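Local coordinates for arginyl-trna synthetase (Thermus thermophilus, PDB 1IQ0), which probably catalyses the ATP-dependent attachment of L-arginine to its cognate tRNA, releasing AMP and diphosphate, at residues L237-D242 against L332-P337; S241-A246 against E317-R322. All blocks are in the same frame, centred on the assembly; numbering follows the deposited sequence.

Contact 1 (L237-D242 against L332-P337); sequences LVWESD and LRTSAP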
ATOM      1  N   LEU A 237       1.058 -17.784   3.091  1.00 21.84           N
ATOM      2  CA  LEU A 237       2.438 -18.008   2.702  1.00 21.94           C
ATOM      3  C   LEU A 237       2.312 -19.074   1.625  1.00 20.48           C
ATOM      4  O   LEU A 237       1.573 -20.031   1.798  1.00 21.91           O
ATOM      5  CB  LEU A 237       3.243 -18.577   3.869  1.00 21.04           C
ATOM      6  CG  LEU A 237       4.312 -17.735   4.570  1.00 24.02           C
ATOM      7  CD1 LEU A 237       3.805 -16.358   4.912  1.00 17.15           C
ATOM      8  CD2 LEU A 237       4.761 -18.485   5.816  1.00 20.87           C
ATOM      9  N   VAL A 238       2.989 -18.888   0.501  1.00 20.78           N
ATOM     10  CA  VAL A 238       2.980 -19.889  -0.548  1.00 18.24           C
ATOM     11  C   VAL A 238       4.430 -20.198  -0.886  1.00 20.14           C
ATOM     12  O   VAL A 238       5.194 -19.309  -1.267  1.00 19.87           O
ATOM     13  CB  VAL A 238       2.243 -19.413  -1.820  1.00 15.33           C
ATOM     14  CG1 VAL A 238       2.484 -20.402  -2.942  1.00 10.14           C
ATOM     15  CG2 VAL A 238       0.741 -19.326  -1.549  1.00 12.46           C
ATOM     16  N   TRP A 239       4.799 -21.466  -0.734  1.00 20.47           N
ATOM     17  CA  TRP A 239       6.156 -21.928  -1.000  1.00 17.81           C
ATOM     18  C   TRP A 239       6.323 -22.494  -2.412  1.00 16.00           C
ATOM     19  O   TRP A 239       5.482 -23.250  -2.904  1.00 17.36           O
ATOM     20  CB  TRP A 239       6.557 -22.997   0.040  1.00 14.57           C
ATOM     21  CG  TRP A 239       6.548 -22.496   1.475  1.00 18.93           C
ATOM     22  CD1 TRP A 239       5.479 -21.990   2.159  1.00 18.05           C
ATOM     23  CD2 TRP A 239       7.666 -22.417   2.373  1.00 19.77           C
ATOM     24  NE1 TRP A 239       5.859 -21.599   3.418  1.00 16.24           N
ATOM     25  CE2 TRP A 239       7.196 -21.847   3.578  1.00 19.86           C
ATOM     26  CE3 TRP A 239       9.020 -22.770   2.275  1.00 19.90           C
ATOM     27  CZ2 TRP A 239       8.032 -21.618   4.684  1.00 19.68           C
ATOM     28  CZ3 TRP A 239       9.855 -22.544   3.376  1.00 20.19           C
ATOM     29  CH2 TRP A 239       9.355 -21.971   4.562  1.00 19.23           C
ATOM     30  N   GLU A 240       7.425 -22.127  -3.061  1.00 15.09           N
ATOM     31  CA  GLU A 240       7.720 -22.614  -4.398  1.00 19.12           C
ATOM     32  C   GLU A 240       7.671 -24.149  -4.456  1.00 24.68           C
ATOM     33  O   GLU A 240       7.116 -24.720  -5.399  1.00 24.21           O
ATOM     34  CB  GLU A 240       9.099 -22.109  -4.841  1.00 14.97           C
ATOM     35  CG  GLU A 240       9.544 -22.597  -6.221  1.00 16.68           C
ATOM     36  CD  GLU A 240       8.592 -22.180  -7.333  1.00 23.56           C
ATOM     37  OE1 GLU A 240       8.030 -21.068  -7.266  1.00 23.31           O
ATOM     38  OE2 GLU A 240       8.415 -22.955  -8.285  1.00 19.09           O
ATOM     39  N   SER A 241       8.249 -24.824  -3.461  1.00 17.38           N
ATOM     40  CA  SER A 241       8.228 -26.291  -3.458  1.00 16.29           C
ATOM     41  C   SER A 241       6.803 -26.848  -3.427  1.00 17.07           C
ATOM     42  O   SER A 241       6.544 -27.921  -3.975  1.00 16.84           O
ATOM     43  CB  SER A 241       9.049 -26.861  -2.289  1.00 18.57           C
ATOM     44  OG  SER A 241       8.601 -26.387  -1.037  1.00 20.45           O
ATOM     45  N   ASP A 242       5.878 -26.137  -2.786  1.00 19.99           N
ATOM     46  CA  ASP A 242       4.480 -26.586  -2.764  1.00 21.49           C
ATOM     47  C   ASP A 242       3.846 -26.301  -4.129  1.00 22.74           C
ATOM     48  O   ASP A 242       2.983 -27.048  -4.589  1.00 22.00           O
ATOM     49  CB  ASP A 242       3.692 -25.873  -1.662  1.00 13.59           C
ATOM     50  CG  ASP A 242       4.090 -26.345  -0.273  1.00 17.05           C
ATOM     51  OD1 ASP A 242       4.158 -25.508   0.655  1.00 17.02           O
ATOM     52  OD2 ASP A 242       4.329 -27.556  -0.114  1.00 16.29           O
ATOM     53  N   LEU A 332      -1.853 -16.760  10.540  1.00 25.20           N
ATOM     54  CA  LEU A 332      -1.157 -16.977   9.276  1.00 24.26           C
ATOM     55  C   LEU A 332      -1.220 -18.440   8.816  1.00 25.90           C
ATOM     56  O   LEU A 332      -0.997 -19.356   9.605  1.00 25.43           O
ATOM     57  CB  LEU A 332       0.299 -16.521   9.406  1.00 18.82           C
ATOM     58  CG  LEU A 332       1.220 -16.656   8.190  1.00 20.48           C
ATOM     59  CD1 LEU A 332       0.618 -15.941   6.985  1.00 20.67           C
ATOM     60  CD2 LEU A 332       2.590 -16.068   8.538  1.00 15.85           C
ATOM     61  N   ARG A 333      -1.540 -18.650   7.540  1.00 23.63           N
ATOM     62  CA  ARG A 333      -1.619 -19.998   6.976  1.00 23.27           C
ATOM     63  C   ARG A 333      -0.580 -20.163   5.862  1.00 22.30           C
ATOM     64  O   ARG A 333      -0.309 -19.234   5.097  1.00 21.78           O
ATOM     65  CB  ARG A 333      -3.024 -20.285   6.425  1.00 26.31           C
ATOM     66  CG  ARG A 333      -4.098 -20.591   7.480  1.00 30.09           C
ATOM     67  CD  ARG A 333      -5.496 -20.735   6.845  1.00 31.89           C
ATOM     68  NE  ARG A 333      -5.707 -21.976   6.089  1.00 39.50           N
ATOM     69  CZ  ARG A 333      -6.114 -22.036   4.814  1.00 45.19           C
ATOM     70  NH1 ARG A 333      -6.353 -20.927   4.112  1.00 36.03           N
ATOM     71  NH2 ARG A 333      -6.320 -23.217   4.235  1.00 41.91           N
ATOM     72  N   THR A 334      -0.006 -21.357   5.767  1.00 21.72           N
ATOM     73  CA  THR A 334       1.017 -21.628   4.768  1.00 17.89           C
ATOM     74  C   THR A 334       0.654 -22.801   3.872  1.00 20.75           C
ATOM     75  O   THR A 334      -0.080 -23.701   4.279  1.00 22.22           O
ATOM     76  CB  THR A 334       2.369 -21.981   5.448  1.00 20.32           C
ATOM     77  OG1 THR A 334       3.369 -22.228   4.450  1.00 23.41           O
ATOM     78  CG2 THR A 334       2.223 -23.245   6.301  1.00 18.43           C
ATOM     79  N   SER A 335       1.157 -22.783   2.643  1.00 18.21           N
ATOM     80  CA  SER A 335       0.941 -23.917   1.756  1.00 19.07           C
ATOM     81  C   SER A 335       1.816 -24.996   2.396  1.00 20.52           C
ATOM     82  O   SER A 335       2.794 -24.678   3.085  1.00 20.63           O
ATOM     83  CB  SER A 335       1.448 -23.615   0.346  1.00 20.17           C
ATOM     84  OG  SER A 335       2.819 -23.255   0.370  1.00 21.02           O
ATOM     85  N   ALA A 336       1.466 -26.256   2.180  1.00 18.25           N
ATOM     86  CA  ALA A 336       2.224 -27.366   2.744  1.00 17.94           C
ATOM     87  C   ALA A 336       1.872 -28.677   2.039  1.00 20.53           C
ATOM     88  O   ALA A 336       0.912 -28.748   1.276  1.00 23.57           O
ATOM     89  CB  ALA A 336       1.933 -27.477   4.247  1.00 14.18           C
ATOM     90  N   PRO A 337       2.650 -29.737   2.286  1.00 32.42           N
ATOM     91  CA  PRO A 337       2.352 -31.019   1.638  1.00 30.23           C
ATOM     92  C   PRO A 337       0.946 -31.479   2.004  1.00 32.15           C
ATOM     93  O   PRO A 337       0.202 -31.996   1.170  1.00 35.34           O
ATOM     94  CB  PRO A 337       3.418 -31.949   2.213  1.00 29.24           C
ATOM     95  CG  PRO A 337       4.574 -31.024   2.480  1.00 30.22           C
ATOM     96  CD  PRO A 337       3.879 -29.825   3.092  1.00 31.96           C
TER

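Contact 2 (S241-A246 against E317-R322); sequences SDIVRA and EGLRFR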
ATOM      1  N   SER A 241       8.249 -24.824  -3.461  1.00 17.38           N
ATOM      2  CA  SER A 241       8.228 -26.291  -3.458  1.00 16.29           C
ATOM      3  C   SER A 241       6.803 -26.848  -3.427  1.00 17.07           C
ATOM      4  O   SER A 241       6.544 -27.921  -3.975  1.00 16.84           O
ATOM      5  CB  SER A 241       9.049 -26.861  -2.289  1.00 18.57           C
ATOM      6  OG  SER A 241       8.601 -26.387  -1.037  1.00 20.45           O
ATOM      7  N   ASP A 242       5.878 -26.137  -2.786  1.00 19.99           N
ATOM      8  CA  ASP A 242       4.480 -26.586  -2.764  1.00 21.49           C
ATOM      9  C   ASP A 242       3.846 -26.301  -4.129  1.00 22.74           C
ATOM     10  O   ASP A 242       2.983 -27.048  -4.589  1.00 22.00           O
ATOM     11  CB  ASP A 242       3.692 -25.873  -1.662  1.00 13.59           C
ATOM     12  CG  ASP A 242       4.090 -26.345  -0.273  1.00 17.05           C
ATOM     13  OD1 ASP A 242       4.158 -25.508   0.655  1.00 17.02           O
ATOM     14  OD2 ASP A 242       4.329 -27.556  -0.114  1.00 16.29           O
ATOM     15  N   ILE A 243       4.274 -25.219  -4.775  1.00 18.71           N
ATOM     16  CA  ILE A 243       3.755 -24.878  -6.098  1.00 19.32           C
ATOM     17  C   ILE A 243       4.159 -25.986  -7.083  1.00 20.51           C
ATOM     18  O   ILE A 243       3.396 -26.345  -7.979  1.00 20.03           O
ATOM     19  CB  ILE A 243       4.305 -23.506  -6.585  1.00 17.15           C
ATOM     20  CG1 ILE A 243       3.556 -22.369  -5.881  1.00 14.32           C
ATOM     21  CG2 ILE A 243       4.183 -23.392  -8.104  1.00 15.77           C
ATOM     22  CD1 ILE A 243       4.000 -20.951  -6.304  1.00 13.43           C
ATOM     23  N   VAL A 244       5.360 -26.528  -6.903  1.00 15.63           N
ATOM     24  CA  VAL A 244       5.850 -27.606  -7.760  1.00 16.13           C
ATOM     25  C   VAL A 244       5.033 -28.883  -7.520  1.00 16.20           C
ATOM     26  O   VAL A 244       4.584 -29.527  -8.470  1.00 18.92           O
ATOM     27  CB  VAL A 244       7.362 -27.889  -7.496  1.00 23.04           C
ATOM     28  CG1 VAL A 244       7.806 -29.186  -8.211  1.00 20.41           C
ATOM     29  CG2 VAL A 244       8.203 -26.709  -7.997  1.00 23.26           C
ATOM     30  N   ARG A 245       4.827 -29.236  -6.254  1.00 26.02           N
ATOM     31  CA  ARG A 245       4.057 -30.429  -5.911  1.00 29.03           C
ATOM     32  C   ARG A 245       2.622 -30.334  -6.430  1.00 30.43           C
ATOM     33  O   ARG A 245       2.037 -31.336  -6.846  1.00 30.10           O
ATOM     34  CB  ARG A 245       4.027 -30.643  -4.386  1.00 22.04           C
ATOM     35  CG  ARG A 245       3.472 -32.017  -3.963  1.00 27.49           C
ATOM     36  CD  ARG A 245       3.434 -32.222  -2.442  1.00 29.24           C
ATOM     37  NE  ARG A 245       4.619 -31.671  -1.783  1.00 35.92           N
ATOM     38  CZ  ARG A 245       4.723 -30.410  -1.358  1.00 40.97           C
ATOM     39  NH1 ARG A 245       3.703 -29.565  -1.517  1.00 42.73           N
ATOM     40  NH2 ARG A 245       5.849 -29.983  -0.794  1.00 32.36           N
ATOM     41  N   ALA A 246       2.063 -29.128  -6.400  1.00 22.85           N
ATOM     42  CA  ALA A 246       0.696 -28.886  -6.860  1.00 19.94           C
ATOM     43  C   ALA A 246       0.585 -29.020  -8.373  1.00 19.29           C
ATOM     44  O   ALA A 246      -0.514 -29.030  -8.916  1.00 21.92           O
ATOM     45  CB  ALA A 246       0.241 -27.495  -6.432  1.00 18.79           C
ATOM     46  N   GLU A 317      -6.008 -25.253  -9.561  1.00 22.32           N
ATOM     47  CA  GLU A 317      -6.010 -25.703  -8.169  1.00 24.43           C
ATOM     48  C   GLU A 317      -4.848 -26.662  -7.904  1.00 24.97           C
ATOM     49  O   GLU A 317      -4.182 -27.116  -8.837  1.00 23.66           O
ATOM     50  CB  GLU A 317      -7.335 -26.400  -7.841  1.00 32.23           C
ATOM     51  CG  GLU A 317      -8.546 -25.471  -7.881  1.00 38.94           C
ATOM     52  CD  GLU A 317      -9.859 -26.195  -7.631  1.00 41.87           C
ATOM     53  OE1 GLU A 317      -9.995 -26.860  -6.585  1.00 46.77           O
ATOM     54  OE2 GLU A 317     -10.761 -26.091  -8.482  1.00 45.42           O
ATOM     55  N   GLY A 318      -4.609 -26.972  -6.633  1.00 21.95           N
ATOM     56  CA  GLY A 318      -3.533 -27.885  -6.289  1.00 21.31           C
ATOM     57  C   GLY A 318      -2.852 -27.587  -4.964  1.00 24.77           C
ATOM     58  O   GLY A 318      -2.364 -28.498  -4.289  1.00 24.57           O
ATOM     59  N   LEU A 319      -2.819 -26.311  -4.587  1.00 21.63           N
ATOM     60  CA  LEU A 319      -2.194 -25.882  -3.338  1.00 17.83           C
ATOM     61  C   LEU A 319      -3.059 -26.231  -2.119  1.00 19.43           C
ATOM     62  O   LEU A 319      -4.288 -26.081  -2.147  1.00 18.68           O
ATOM     63  CB  LEU A 319      -1.936 -24.368  -3.402  1.00 24.01           C
ATOM     64  CG  LEU A 319      -0.512 -23.803  -3.553  1.00 29.49           C
ATOM     65  CD1 LEU A 319       0.447 -24.833  -4.109  1.00 28.80           C
ATOM     66  CD2 LEU A 319      -0.555 -22.556  -4.442  1.00 22.51           C
ATOM     67  N   ARG A 320      -2.405 -26.700  -1.058  1.00 23.30           N
ATOM     68  CA  ARG A 320      -3.062 -27.076   0.193  1.00 22.44           C
ATOM     69  C   ARG A 320      -2.470 -26.254   1.327  1.00 21.89           C
ATOM     70  O   ARG A 320      -1.267 -25.979   1.336  1.00 18.16           O
ATOM     71  CB  ARG A 320      -2.857 -28.565   0.479  1.00 28.19           C
ATOM     72  CG  ARG A 320      -3.598 -29.470  -0.474  1.00 36.04           C
ATOM     73  CD  ARG A 320      -3.286 -30.939  -0.235  1.00 37.47           C
ATOM     74  NE  ARG A 320      -4.081 -31.781  -1.121  1.00 45.54           N
ATOM     75  CZ  ARG A 320      -5.392 -31.975  -0.990  1.00 48.92           C
ATOM     76  NH1 ARG A 320      -6.057 -31.394   0.002  1.00 45.98           N
ATOM     77  NH2 ARG A 320      -6.043 -32.729  -1.867  1.00 48.00           N
ATOM     78  N   PHE A 321      -3.308 -25.889   2.293  1.00 26.41           N
ATOM     79  CA  PHE A 321      -2.880 -25.054   3.407  1.00 26.65           C
ATOM     80  C   PHE A 321      -3.147 -25.589   4.815  1.00 28.79           C
ATOM     81  O   PHE A 321      -4.027 -26.421   5.026  1.00 28.39           O
ATOM     82  CB  PHE A 321      -3.531 -23.674   3.282  1.00 19.31           C
ATOM     83  CG  PHE A 321      -3.110 -22.921   2.065  1.00 19.49           C
ATOM     84  CD1 PHE A 321      -3.611 -23.258   0.820  1.00 17.76           C
ATOM     85  CD2 PHE A 321      -2.158 -21.911   2.158  1.00 19.05           C
ATOM     86  CE1 PHE A 321      -3.167 -22.607  -0.321  1.00 17.70           C
ATOM     87  CE2 PHE A 321      -1.706 -21.253   1.021  1.00 16.56           C
ATOM     88  CZ  PHE A 321      -2.207 -21.598  -0.217  1.00 18.45           C
ATOM     89  N   ARG A 322      -2.379 -25.070   5.773  1.00 27.21           N
ATOM     90  CA  ARG A 322      -2.491 -25.434   7.183  1.00 28.07           C
ATOM     91  C   ARG A 322      -1.925 -24.263   7.990  1.00 26.82           C
ATOM     92  O   ARG A 322      -1.358 -23.329   7.418  1.00 26.99           O
ATOM     93  CB  ARG A 322      -1.685 -26.711   7.474  1.00 24.08           C
ATOM     94  CG  ARG A 322      -0.189 -26.545   7.276  1.00 28.62           C
ATOM     95  CD  ARG A 322       0.572 -27.872   7.381  1.00 39.91           C
ATOM     96  NE  ARG A 322       0.520 -28.444   8.721  1.00 44.09           N
ATOM     97  CZ  ARG A 322      -0.285 -29.437   9.082  1.00 46.73           C
ATOM     98  NH1 ARG A 322      -1.114 -29.979   8.198  1.00 48.01           N
ATOM     99  NH2 ARG A 322      -0.267 -29.885  10.331  1.00 46.70           N
TER

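Contact 1 (L237-D242 against L332-P337)
Leu237 crosses Leu332 at about a right angle, its CD1 methyl set against both methyls of Leu332, 3.8 Å from Leu332 CD1 and as far from CD2. Next to this apolar pair the backbones run side by side: Leu237 N bonds to Arg333 O (2.8 Å), and Ser335 N returns to Leu237 O (2.9 Å). These are neighbouring parallel strands, 237-239 and 333-335, in the mixed sheet of the class I catalytic domain, and helix 240-245 starts directly beyond the first. Trp239 holds the N-cap position of that helix, and its backbone N gives an almost straight bond (172°) to Ser335 OG at 2.9 Å. With chi1 at 57°, the Ser335 hydroxyl is turned to where it can accept this bond and also donate to Asp242 OD1, on the anti side of the carboxylate, 2.6 Å away. The same oxygen has a salt bridge to Arg213, which also makes a cation-pi contact with Trp239. An alanine in place of Asp242 would probably leave Ser335 OG without its acceptor and Arg213 without this counter-charge. Trp239 NE1 reaches Thr334 OG1 in a weak, bent bond (2.8 Å, 116°), while that hydroxyl donates to Ser335 O.

Contact 2 (S241-A246 against E317-R322)
Leu319 and Ala246 meet through methyl groups, Leu319 CD1 lying 3.5 Å from Ala246 CB. The same CD1 comes within 3.4 Å of Asp242 O, a carbonyl oxygen already used by Ala246 N in an i to i+4 bond, and it makes a looser contact with Ile243 CG1 at 4.3 Å. One leucine methyl thus meets Asp242, Ile243 and Ala246 along the C-terminal part of the helix. Leu319 chi1 (-108°) and chi2 (20°), both away from staggered values, together bring CD1 there.

Ala246 CB also rests on the Gly318-Leu319 peptide, 3.4 Å from Gly318 C. A CB on Gly318 would fall about 2.7 Å from Ala246 O, and the backbone angles there would also press it against the carbonyl O of Glu317, which accounts for glycine.

The polar links are indirect or local. Lys251 NZ bonds to both Ala246 O and Glu317 O, tying the two segments together through a third residue. Within the helix, Asp242 OD2 lies close to the guanidinium plane of Arg245 and takes NH1 on its anti lone pair, in a salt bridge, while Ser241 O stands 3.6 Å above one guanidinium face, displaced toward its rim.

Leu319 leads into strand 320-323 of the catalytic-domain sheet and also packs on Val238 of strand 236-239 and Trp311 of helix 301-312; Ile243 likewise touches Val238, and Phe308 of that same helix.

How the contacts relate
Both contacts depend on helix 240-245 and share Asp242, whose carboxylate is gripped in contact 1 while its backbone oxygen and CB pack in contact 2. Their second segments belong to strands 333-335 and 320-323, consecutive in the chain and adjacent in the sheet, probably bonded through Thr334 N to Arg322 O and Ala336 N to Arg320 O. Mostly buried residues make both, but contact 2 lies farther out, about 27 Å from the chain centre to its own centre against 23 Å, and covers about half the area. Contact 1 relies on strand pairing and a buried hydroxyl-carboxylate network; contact 2 is apolar packing beside Gly318, just before strand 320-323.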